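Local coordinates for actin-related protein 8 (PDB 4FO0) that binds ATP with low basal ATPase activity, does not polymerize, and is a proposed core component of the chromatin-remodelling INO80 complex in the nucleus, at residues 501-506 with 540-545; 248-253 with 261-266. All coordinates share one frame; numbering follows the deposited sequence. Where two conformers were deposited one is given.

Contact 1 of 2, residues 501-506 with 540-545; sequences YSSILV and DVITRP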
# COMPACT_ATOMS: atom_id res chain seq x y z
N TYR A 501 -15.31 13.37 12.20
CA TYR A 501 -16.35 12.34 12.06
C TYR A 501 -17.12 12.57 10.78
O TYR A 501 -17.48 11.62 10.10
CB TYR A 501 -17.35 12.34 13.22
CG TYR A 501 -16.80 11.90 14.56
CD1 TYR A 501 -16.50 10.57 14.80
CD2 TYR A 501 -16.61 12.81 15.58
CE1 TYR A 501 -15.99 10.16 16.04
CE2 TYR A 501 -16.11 12.42 16.81
CZ TYR A 501 -15.80 11.10 17.04
OH TYR A 501 -15.30 10.72 18.27
N SER A 502 -17.25 13.81 10.41
CA SER A 502 -18.10 14.16 9.32
C SER A 502 -17.43 13.88 7.99
O SER A 502 -18.06 13.82 6.97
CB SER A 502 -18.48 15.62 9.47
OG SER A 502 -18.15 16.36 8.34
N SER A 503 -16.13 13.69 8.02
CA SER A 503 -15.35 13.47 6.81
C SER A 503 -14.20 12.49 7.01
O SER A 503 -13.16 12.83 7.58
CB SER A 503 -14.80 14.80 6.29
OG SER A 503 -14.01 14.61 5.13
N ILE A 504 -14.38 11.27 6.52
CA ILE A 504 -13.31 10.27 6.53
C ILE A 504 -12.89 9.88 5.12
O ILE A 504 -13.65 9.28 4.35
CB ILE A 504 -13.72 9.03 7.32
CG1 ILE A 504 -14.09 9.43 8.75
CG2 ILE A 504 -12.60 8.02 7.33
CD1 ILE A 504 -15.25 8.64 9.34
N LEU A 505 -11.67 10.27 4.76
CA LEU A 505 -11.16 10.00 3.43
C LEU A 505 -10.35 8.71 3.43
O LEU A 505 -9.48 8.50 4.28
CB LEU A 505 -10.28 11.15 2.98
CG LEU A 505 -9.56 10.97 1.65
CD1 LEU A 505 -10.59 10.74 0.55
CD2 LEU A 505 -8.66 12.17 1.38
N VAL A 506 -10.66 7.82 2.49
CA VAL A 506 -9.91 6.57 2.40
C VAL A 506 -9.11 6.45 1.11
O VAL A 506 -9.64 6.47 -0.01
CB VAL A 506 -10.79 5.35 2.60
CG1 VAL A 506 -9.95 4.09 2.44
CG2 VAL A 506 -11.40 5.40 3.98
N ASP A 540 -19.56 11.10 6.58
CA ASP A 540 -19.29 10.91 5.16
C ASP A 540 -17.95 10.20 4.92
O ASP A 540 -16.89 10.72 5.26
CB ASP A 540 -19.33 12.24 4.42
CG ASP A 540 -19.62 12.07 2.94
OD1 ASP A 540 -20.31 11.09 2.59
OD2 ASP A 540 -19.17 12.92 2.14
N VAL A 541 -18.02 9.00 4.35
CA VAL A 541 -16.82 8.30 3.94
C VAL A 541 -16.57 8.50 2.45
O VAL A 541 -17.43 8.20 1.63
CB VAL A 541 -16.88 6.80 4.28
CG1 VAL A 541 -15.67 6.10 3.74
CG2 VAL A 541 -16.96 6.61 5.78
N ILE A 542 -15.40 9.02 2.12
CA ILE A 542 -15.05 9.29 0.73
C ILE A 542 -13.98 8.31 0.28
O ILE A 542 -12.94 8.19 0.93
CB ILE A 542 -14.49 10.74 0.55
CG1 ILE A 542 -15.56 11.77 0.89
CG2 ILE A 542 -13.94 10.95 -0.84
CD1 ILE A 542 -15.64 12.03 2.39
N THR A 543 -14.24 7.61 -0.83
CA THR A 543 -13.28 6.63 -1.33
C THR A 543 -12.76 6.91 -2.73
O THR A 543 -11.60 6.61 -3.03
CB THR A 543 -13.83 5.20 -1.29
OG1 THR A 543 -15.11 5.18 -1.94
CG2 THR A 543 -13.95 4.74 0.15
N ARG A 544 -13.61 7.48 -3.57
CA ARG A 544 -13.20 7.87 -4.92
C ARG A 544 -13.50 9.34 -5.14
O ARG A 544 -14.35 9.69 -5.95
CB ARG A 544 -13.91 7.03 -5.98
CG ARG A 544 -13.55 5.55 -5.98
CD ARG A 544 -14.00 4.90 -7.28
NE ARG A 544 -13.37 5.52 -8.43
CZ ARG A 544 -12.26 5.07 -9.01
NH1 ARG A 544 -11.67 3.97 -8.56
NH2 ARG A 544 -11.76 5.71 -10.05
N PRO A 545 -12.79 10.21 -4.44
CA PRO A 545 -13.04 11.64 -4.57
C PRO A 545 -12.73 12.09 -5.99
O PRO A 545 -11.69 11.73 -6.53
CB PRO A 545 -12.04 12.25 -3.60
CG PRO A 545 -10.94 11.25 -3.50
CD PRO A 545 -11.62 9.92 -3.60
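Leu505 and Ile542 meet at a slant on one face of a parallel strand pair, the CD1 branch of Leu505 lying 3.6 Å from CG2 of Ile542. A chi1 of 175° carries CG of Leu505 away from its own N, and the next torsion (59°) sets CD1 3.5 Å from Ile542 O, where it also touches CG of Pro545. Beneath these side chains the strands are stitched by regular ladder bonds: Ile504 N to Asp540 O, Ile542 N to Ile504 O at 2.8 Å, and Val506 N to Ile542 O, each close to straight. The other face carries Ile504, whose CB lies 4.3 Å from CG2 of Val541, and here helix 516-527 packs down, Ile524 on Ile504 and Leu520 on both Val541 and Val506. Beyond the ladder CB of Val506 meets CG2 of Thr543 at 4.0 Å, while OG1 of Thr543 turns to Gln517 of that helix. The start of the pair is looser. Asp540 N reaches Ser502 O over 3.1 Å with a bent N-H...O angle of 138°, coming from above the carbonyl plane, and both residues are partly exposed. Strand 540-542 is the outermost strand on this side of the mixed sheet, and helices 516-527 and 530-535 lie between the two strands in sequence: a beta-alpha-beta crossover within the actin fold.

Contact 2 of 2, residues 248-253 with 261-266; sequences TCIVDV and CCVEDG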
# COMPACT_ATOMS: atom_id res chain seq x y z
N THR A 248 -10.05 16.71 7.37
CA THR A 248 -10.57 15.37 7.18
C THR A 248 -9.73 14.36 7.93
O THR A 248 -8.54 14.58 8.17
CB THR A 248 -10.59 15.00 5.66
OG1 THR A 248 -11.14 13.70 5.47
CG2 THR A 248 -9.18 15.03 5.08
N CYS A 249 -10.35 13.27 8.33
CA CYS A 249 -9.60 12.11 8.79
C CYS A 249 -9.14 11.33 7.55
O CYS A 249 -9.94 11.00 6.67
CB CYS A 249 -10.47 11.26 9.70
SG CYS A 249 -9.65 9.78 10.35
N ILE A 250 -7.83 11.06 7.46
CA ILE A 250 -7.27 10.33 6.33
C ILE A 250 -6.86 8.93 6.72
O ILE A 250 -6.20 8.73 7.74
CB ILE A 250 -5.97 10.96 5.81
CG1 ILE A 250 -6.10 12.47 5.81
CG2 ILE A 250 -5.62 10.40 4.42
CD1 ILE A 250 -7.32 12.94 5.06
N VAL A 251 -7.21 7.97 5.88
CA VAL A 251 -6.81 6.60 6.09
C VAL A 251 -6.12 6.12 4.83
O VAL A 251 -6.73 6.12 3.76
CB VAL A 251 -8.01 5.68 6.35
CG1 VAL A 251 -7.53 4.28 6.61
CG2 VAL A 251 -8.83 6.19 7.52
N ASP A 252 -4.85 5.76 4.93
CA ASP A 252 -4.17 5.23 3.76
C ASP A 252 -3.96 3.73 3.96
O ASP A 252 -3.10 3.33 4.75
CB ASP A 252 -2.84 5.95 3.52
CG ASP A 252 -2.10 5.45 2.26
OD1 ASP A 252 -2.26 4.27 1.87
OD2 ASP A 252 -1.35 6.25 1.65
N VAL A 253 -4.75 2.92 3.28
CA VAL A 253 -4.53 1.48 3.33
C VAL A 253 -3.67 1.06 2.16
O VAL A 253 -4.10 1.10 1.00
CB VAL A 253 -5.83 0.66 3.29
CG1 VAL A 253 -5.55 -0.76 3.77
CG2 VAL A 253 -6.90 1.30 4.16
N CYS A 261 -4.92 9.30 10.51
CA CYS A 261 -4.62 10.55 11.17
C CYS A 261 -5.64 11.62 10.83
O CYS A 261 -6.41 11.48 9.88
CB CYS A 261 -3.20 11.02 10.86
SG CYS A 261 -3.00 11.87 9.26
N CYS A 262 -5.65 12.68 11.62
CA CYS A 262 -6.56 13.78 11.36
C CYS A 262 -5.79 14.97 10.84
O CYS A 262 -4.79 15.39 11.44
CB CYS A 262 -7.33 14.14 12.62
SG CYS A 262 -8.49 12.85 13.06
N VAL A 263 -6.25 15.50 9.72
CA VAL A 263 -5.55 16.59 9.06
C VAL A 263 -6.46 17.78 8.99
O VAL A 263 -7.63 17.66 8.60
CB VAL A 263 -5.06 16.18 7.66
CG1 VAL A 263 -4.65 17.39 6.84
CG2 VAL A 263 -3.91 15.19 7.78
N GLU A 264 -5.93 18.93 9.39
CA GLU A 264 -6.67 20.18 9.43
C GLU A 264 -5.84 21.27 8.78
O GLU A 264 -4.88 21.77 9.37
CB GLU A 264 -6.99 20.55 10.87
CG GLU A 264 -8.29 21.30 11.06
CD GLU A 264 -8.70 21.38 12.51
OE1 GLU A 264 -7.90 20.95 13.37
OE2 GLU A 264 -9.82 21.86 12.80
N ASP A 265 -6.18 21.60 7.54
CA ASP A 265 -5.50 22.66 6.79
C ASP A 265 -4.00 22.45 6.68
O ASP A 265 -3.21 23.29 7.12
CB ASP A 265 -5.77 24.03 7.41
CG ASP A 265 -7.23 24.23 7.78
OD1 ASP A 265 -8.11 23.94 6.94
OD2 ASP A 265 -7.48 24.65 8.93
N GLY A 266 -3.59 21.33 6.08
CA GLY A 266 -2.18 21.07 5.83
C GLY A 266 -1.43 20.61 7.07
O GLY A 266 -0.20 20.51 7.07
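Strands 248-253 and 261-264 run antiparallel with a strong twist, their axes 4.7 Å apart at the closest and at 136° to each other. Thr248 pairs with Val263 through two bonds, Thr248 N to Val263 O and Val263 N to Thr248 O, both 2.9 Å. Ile250 and Cys261 form the next hydrogen-bonded pair, less evenly: Ile250 N to Cys261 O is 2.8 Å, whereas Cys261 N to Ile250 O stretches to 3.1 Å and bends to 146°. Between them Cys249 and Cys262 make the non-hydrogen-bonded pair, with CA atoms 4.3 Å apart. Beyond Ile250 the first strand goes on pairing with an earlier part of the second, Asp252 bonding through its backbone with Ser259. Together they form a beta hairpin of an actin-type nucleotide-binding domain, whose first strand runs on to Asp252 and Val253 of the ATP site. On the face of Thr248, Ile250 and Val263, CG1 of Ile250 crosses over CG2 of Val263 at 4.0 Å; both branches stand anti to their own carbonyl carbons (chi1 of Ile250 -41°), and Thr240 of helix 235-243 packs on both residues. The opposite face bears the two cysteines, which do not form a disulfide: SG of Cys262 approaches CB of Cys249 to 4.2 Å. SG of Cys249, anti to its backbone N, lies 3.7 Å from Cys261 O instead. Ser487 and Ile488 of helix 480-489 lie against Cys262.

How the contacts relate
Contacts 1 and 2, with centres 10 Å apart, are neighbouring parts of one mixed sheet, joined where strand 503-507 runs parallel to strand 247-253. Leu505 is the shared rung: its N lies 2.7 Å from Cys249 O and its O 2.8 Å from Val251 N, both probable hydrogen bonds, while its CD2 packs 4.0 Å from CD1 of Ile250. A side-chain bond between Ser503 OG and Thr248 OG1 adds to the seam. The paired residues stand back from the nucleotide, although strand 247-253 carries Asp252 and Val253 into the ATP site. The side chain of Val506 is about 10 Å from ATP and about 4 Å from that of Val253; the side chain of Ile250 is about 11 Å from ATP and from the magnesium ion.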